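Local coordinates for glycerol uptake operon antiterminator-related protein (Thermotoga maritima, PDB 1VKF), which is related to glycerol uptake operon antiterminators and is probably a glycerol-3-phosphate-responsive regulator of transcription, with a TIM-barrel-type fold, at residues A[40-45]-A[76-81]; A[71-76]-A[95-100]. One frame throughout, in Å; residues are numbered along the deposited sequence. Where two conformers were deposited one is given.

In the fold
Helix 73-82 is the common member of both contacts. In interaction 1 its residues F78 and V79 meet I42 and L45, at the passage from strand 34-41 into helix 45-54; in interaction 2 its first turn, through E73 and I76, meets V97 and A98 of helix 92-100. The helix is thus joined to the start of the preceding helix and the turn leading into it, and to the following helix of a βα-barrel. The two contact centres lie about 13 Å apart, and each is about 16 Å from the centre of the chain. Residue I76 belongs to both ranges but makes its cross-contact in interaction 2. Both contacts belong to the barrel's helical layer.

Interaction 1. Residues A[40-45]-A[76-81]; sequences SDILNL and ILFVKK
L45 and V79 pack together on the buried side of this contact, while I42 and F78 meet on its partly exposed side. The setting is a TIM-barrel-type fold: residues 40-45 lead from strand 34-41 into helix 45-54, and residues 76-81 belong to the next barrel helix, 73-82. L45 CD2 lies 4.0 Å from V79 CG2, the two side chains crossing at about a right angle, and both side chains also rest on V61 of strand 58-62. L45 CD2 reaches F78 as well, more distantly, at 4.3 Å from CE1.

On the outer side F78 extends across to the turn, its CG anti to the backbone N (chi1 -179°). I42 CG1 approaches the ring obliquely, 3.4 Å from F78 CZ, while I42 CD1 stands 4.2 Å above the ring plane, displaced toward the rim. I42 is modelled in two conformers, so its 3.4 Å approach belongs to one of them and the outer packing is probably less fixed. The carbonyl O of I42 lies in the ring plane at its edge, 3.5 Å from F78 CZ. With F78 cut back to an alanine, the ring surface is gone, which is likely to open a gap beside I42 CG1 and to take from L45 CD2 its neighbour at CE1.

Behind the apolar contact, D41 ties the turn together: N44 ND2 donates to the syn lone pair of D41 OD1 at 3.0 Å and 160°, with that oxygen close to the amide plane.

Interaction 2. Residues A[71-76]-A[95-100]; sequences EGEEAI and YVVAKK
V97 points its CG1 methyl into the angle between E73 and I76, residues one turn apart on helix 73-82. This is the seam between consecutive helices, 73-82 and 92-100, on the outside of the TIM-barrel-type fold, joined in sequence through strand 86-89. The methyl lies anti to the backbone N (chi1 170°), which carries it to 3.6 Å from both E73 CA and I76 CD1. E73 crosses V97 at about a right angle: its chain, extended beyond CG, passes the methyl with its aliphatic part, CB coming to 3.6 Å from V97 CG1. The carboxylate at its far end continues to N101, whose ND2 is hydrogen-bonded to E73 OE2 and also to the carbonyl O of V97, so an apolar flank and a polar tip serve the same junction.

I76 comes in at a slant to V97 from the more buried side. Its CG1 is anti to the carbonyl carbon (chi1 -66°), and the chain ends with CD1 next to V97 CB and 3.8 Å from the backbone N of A98. The other branch, CG2, lies 4.3 Å from A98 CB, a looser touch. G72 occupies the N-cap position of helix 73-82, and its backbone N is hydrogen-bonded to N94 OD1.

Beneath this seam, I76 rests on M63 and I103, and A98 on A105 of strand 105-110, while K99 reaches the carbonyl oxygens of L127 and G128, linking helix 92-100 to the end of helix 114-127.

Interaction 1. Residues A[40-45]-A[76-81]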
# COMPACT_ATOMS: atom_id res chain seq x y z
N SER A 40 7.26 -7.50 -8.18
CA SER A 40 8.54 -7.32 -8.83
C SER A 40 9.33 -8.60 -8.56
O SER A 40 8.76 -9.63 -8.20
CB SER A 40 9.28 -6.04 -8.27
OG SER A 40 10.52 -5.81 -8.95
N ASP A 41 10.64 -8.50 -8.68
CA ASP A 41 11.54 -9.63 -8.33
C ASP A 41 12.87 -9.04 -7.86
O ASP A 41 13.21 -7.89 -8.15
CB ASP A 41 11.64 -10.69 -9.43
CG ASP A 41 12.38 -10.23 -10.67
OD1 ASP A 41 13.59 -9.95 -10.61
OD2 ASP A 41 11.80 -10.18 -11.74
N ILE A 42 13.64 -9.89 -7.20
CA ILE A 42 14.82 -9.44 -6.54
C ILE A 42 15.92 -8.99 -7.51
O ILE A 42 16.72 -8.11 -7.17
CB ILE A 42 15.29 -10.57 -5.60
CG1 ILE A 42 16.26 -10.04 -4.58
CG2 ILE A 42 15.93 -11.70 -6.40
CD1 ILE A 42 16.56 -11.07 -3.49
N LEU A 43 15.89 -9.52 -8.73
CA LEU A 43 16.92 -9.24 -9.73
C LEU A 43 16.60 -7.89 -10.35
O LEU A 43 17.52 -7.25 -10.84
CB LEU A 43 16.90 -10.32 -10.82
CG LEU A 43 17.21 -11.76 -10.29
CD1 LEU A 43 17.04 -12.84 -11.39
CD2 LEU A 43 18.59 -11.74 -9.82
N ASN A 44 15.33 -7.56 -10.42
CA ASN A 44 14.95 -6.38 -11.23
C ASN A 44 14.33 -5.23 -10.47
O ASN A 44 14.00 -4.20 -11.13
CB ASN A 44 14.02 -6.80 -12.35
CG ASN A 44 14.70 -7.68 -13.42
OD1 ASN A 44 15.32 -7.18 -14.34
ND2 ASN A 44 14.59 -8.97 -13.28
N LEU A 45 14.19 -5.35 -9.14
CA LEU A 45 13.46 -4.38 -8.36
C LEU A 45 14.13 -3.00 -8.50
O LEU A 45 13.45 -1.98 -8.67
CB LEU A 45 13.45 -4.79 -6.91
CG LEU A 45 12.78 -3.80 -5.95
CD1 LEU A 45 11.34 -3.56 -6.23
CD2 LEU A 45 13.02 -4.24 -4.51
N ILE A 76 13.99 -6.01 4.17
CA ILE A 76 13.50 -4.62 4.19
C ILE A 76 14.61 -3.64 3.78
O ILE A 76 14.38 -2.73 2.95
CB ILE A 76 12.96 -4.24 5.58
CG1 ILE A 76 11.70 -5.01 5.96
CG2 ILE A 76 12.71 -2.74 5.64
CD1 ILE A 76 11.51 -5.14 7.46
N LEU A 77 15.82 -3.85 4.31
CA LEU A 77 17.00 -3.04 3.94
C LEU A 77 17.36 -3.21 2.47
O LEU A 77 17.78 -2.23 1.85
CB LEU A 77 18.23 -3.34 4.81
CG LEU A 77 18.02 -2.93 6.25
CD1 LEU A 77 19.21 -3.36 7.10
CD2 LEU A 77 17.73 -1.44 6.35
N PHE A 78 17.16 -4.39 1.84
CA PHE A 78 17.36 -4.57 0.45
C PHE A 78 16.41 -3.75 -0.40
O PHE A 78 16.83 -3.12 -1.37
CB PHE A 78 17.17 -6.07 0.10
CG PHE A 78 17.37 -6.41 -1.32
CD1 PHE A 78 16.31 -6.32 -2.17
CD2 PHE A 78 18.62 -6.79 -1.78
CE1 PHE A 78 16.45 -6.64 -3.53
CE2 PHE A 78 18.80 -7.13 -3.13
CZ PHE A 78 17.71 -7.03 -4.00
N VAL A 79 15.15 -3.72 0.02
CA VAL A 79 14.16 -2.96 -0.70
C VAL A 79 14.49 -1.43 -0.56
O VAL A 79 14.35 -0.68 -1.53
CB VAL A 79 12.73 -3.32 -0.18
CG1 VAL A 79 11.72 -2.38 -0.75
CG2 VAL A 79 12.43 -4.77 -0.56
N LYS A 80 14.93 -0.99 0.62
CA LYS A 80 15.37 0.39 0.78
C LYS A 80 16.57 0.72 -0.12
O LYS A 80 16.56 1.74 -0.85
CB LYS A 80 15.66 0.70 2.26
CG LYS A 80 16.02 2.16 2.54
CD LYS A 80 14.74 3.01 2.51
CE LYS A 80 14.98 4.46 2.93
NZ LYS A 80 15.26 5.30 1.73
N LYS A 81 17.56 -0.17 -0.15
CA LYS A 81 18.74 -0.01 -1.04
C LYS A 81 18.38 0.05 -2.51
O LYS A 81 19.03 0.75 -3.34
CB LYS A 81 19.71 -1.17 -0.81
CG LYS A 81 20.57 -1.04 0.42
CD LYS A 81 22.01 -1.54 0.18
CE LYS A 81 22.92 -1.06 1.31
NZ LYS A 81 24.24 -1.77 1.35

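Interaction 2. Residues A[71-76]-A[95-100]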
# COMPACT_ATOMS: atom_id res chain seq x y z
N GLU A 71 11.69 -12.50 4.21
CA GLU A 71 11.07 -11.61 5.18
C GLU A 71 12.15 -11.13 6.11
O GLU A 71 13.22 -11.74 6.22
CB GLU A 71 9.91 -12.30 5.90
CG GLU A 71 10.23 -13.48 6.75
CD GLU A 71 8.96 -14.12 7.34
OE1 GLU A 71 7.87 -13.97 6.74
OE2 GLU A 71 9.06 -14.76 8.40
N GLY A 72 11.85 -10.05 6.81
CA GLY A 72 12.70 -9.58 7.87
C GLY A 72 13.63 -8.44 7.53
O GLY A 72 13.52 -7.83 6.49
N GLU A 73 14.51 -8.12 8.48
CA GLU A 73 15.29 -6.90 8.43
C GLU A 73 16.15 -6.75 7.18
O GLU A 73 16.21 -5.69 6.58
CB GLU A 73 16.15 -6.79 9.67
CG GLU A 73 16.72 -5.40 9.91
CD GLU A 73 17.12 -5.20 11.37
OE1 GLU A 73 17.64 -6.15 11.97
OE2 GLU A 73 16.90 -4.11 11.90
N GLU A 74 16.89 -7.79 6.84
CA GLU A 74 17.72 -7.77 5.65
C GLU A 74 16.92 -7.58 4.35
O GLU A 74 17.31 -6.78 3.50
CB GLU A 74 18.61 -9.02 5.56
CG GLU A 74 19.53 -9.24 6.75
CD GLU A 74 18.91 -9.96 7.95
OE1 GLU A 74 17.68 -10.23 7.98
OE2 GLU A 74 19.68 -10.24 8.90
N ALA A 75 15.76 -8.23 4.24
CA ALA A 75 14.86 -8.01 3.12
C ALA A 75 14.37 -6.58 3.03
O ALA A 75 14.37 -5.96 1.96
CB ALA A 75 13.69 -8.97 3.15
N ILE A 76 13.99 -6.01 4.17
CA ILE A 76 13.50 -4.62 4.19
C ILE A 76 14.61 -3.64 3.78
O ILE A 76 14.38 -2.73 2.95
CB ILE A 76 12.96 -4.24 5.58
CG1 ILE A 76 11.70 -5.01 5.96
CG2 ILE A 76 12.71 -2.74 5.64
CD1 ILE A 76 11.51 -5.14 7.46
N TYR A 95 6.52 -5.09 9.46
CA TYR A 95 6.09 -3.74 9.79
C TYR A 95 6.91 -3.18 10.97
O TYR A 95 7.46 -2.09 10.86
CB TYR A 95 4.58 -3.72 10.13
CG TYR A 95 4.11 -2.32 10.43
CD1 TYR A 95 3.71 -1.50 9.41
CD2 TYR A 95 4.15 -1.81 11.71
CE1 TYR A 95 3.32 -0.25 9.61
CE2 TYR A 95 3.77 -0.47 11.94
CZ TYR A 95 3.38 0.29 10.84
OH TYR A 95 2.93 1.58 10.92
N VAL A 96 7.03 -3.95 12.06
CA VAL A 96 7.74 -3.47 13.26
C VAL A 96 9.22 -3.22 12.91
O VAL A 96 9.80 -2.23 13.34
CB VAL A 96 7.62 -4.45 14.49
CG1 VAL A 96 8.43 -3.95 15.67
CG2 VAL A 96 6.17 -4.58 14.94
N VAL A 97 9.81 -4.09 12.13
CA VAL A 97 11.21 -3.98 11.82
C VAL A 97 11.42 -2.75 10.92
O VAL A 97 12.40 -2.03 11.06
CB VAL A 97 11.75 -5.30 11.16
CG1 VAL A 97 13.15 -5.08 10.63
CG2 VAL A 97 11.76 -6.42 12.15
N ALA A 98 10.52 -2.52 9.97
CA ALA A 98 10.63 -1.36 9.10
C ALA A 98 10.62 -0.12 9.97
O ALA A 98 11.49 0.70 9.85
CB ALA A 98 9.53 -1.31 8.11
N LYS A 99 9.63 -0.02 10.83
CA LYS A 99 9.46 1.13 11.72
C LYS A 99 10.70 1.38 12.60
O LYS A 99 11.15 2.50 12.72
CB LYS A 99 8.21 0.90 12.57
CG LYS A 99 7.86 2.04 13.51
CD LYS A 99 6.71 1.61 14.43
CE LYS A 99 5.97 2.77 15.06
NZ LYS A 99 4.64 2.27 15.48
N LYS A 100 11.23 0.32 13.19
CA LYS A 100 12.44 0.36 14.02
C LYS A 100 13.65 0.94 13.26
O LYS A 100 14.54 1.55 13.86
CB LYS A 100 12.79 -1.05 14.47
CG LYS A 100 12.04 -1.49 15.73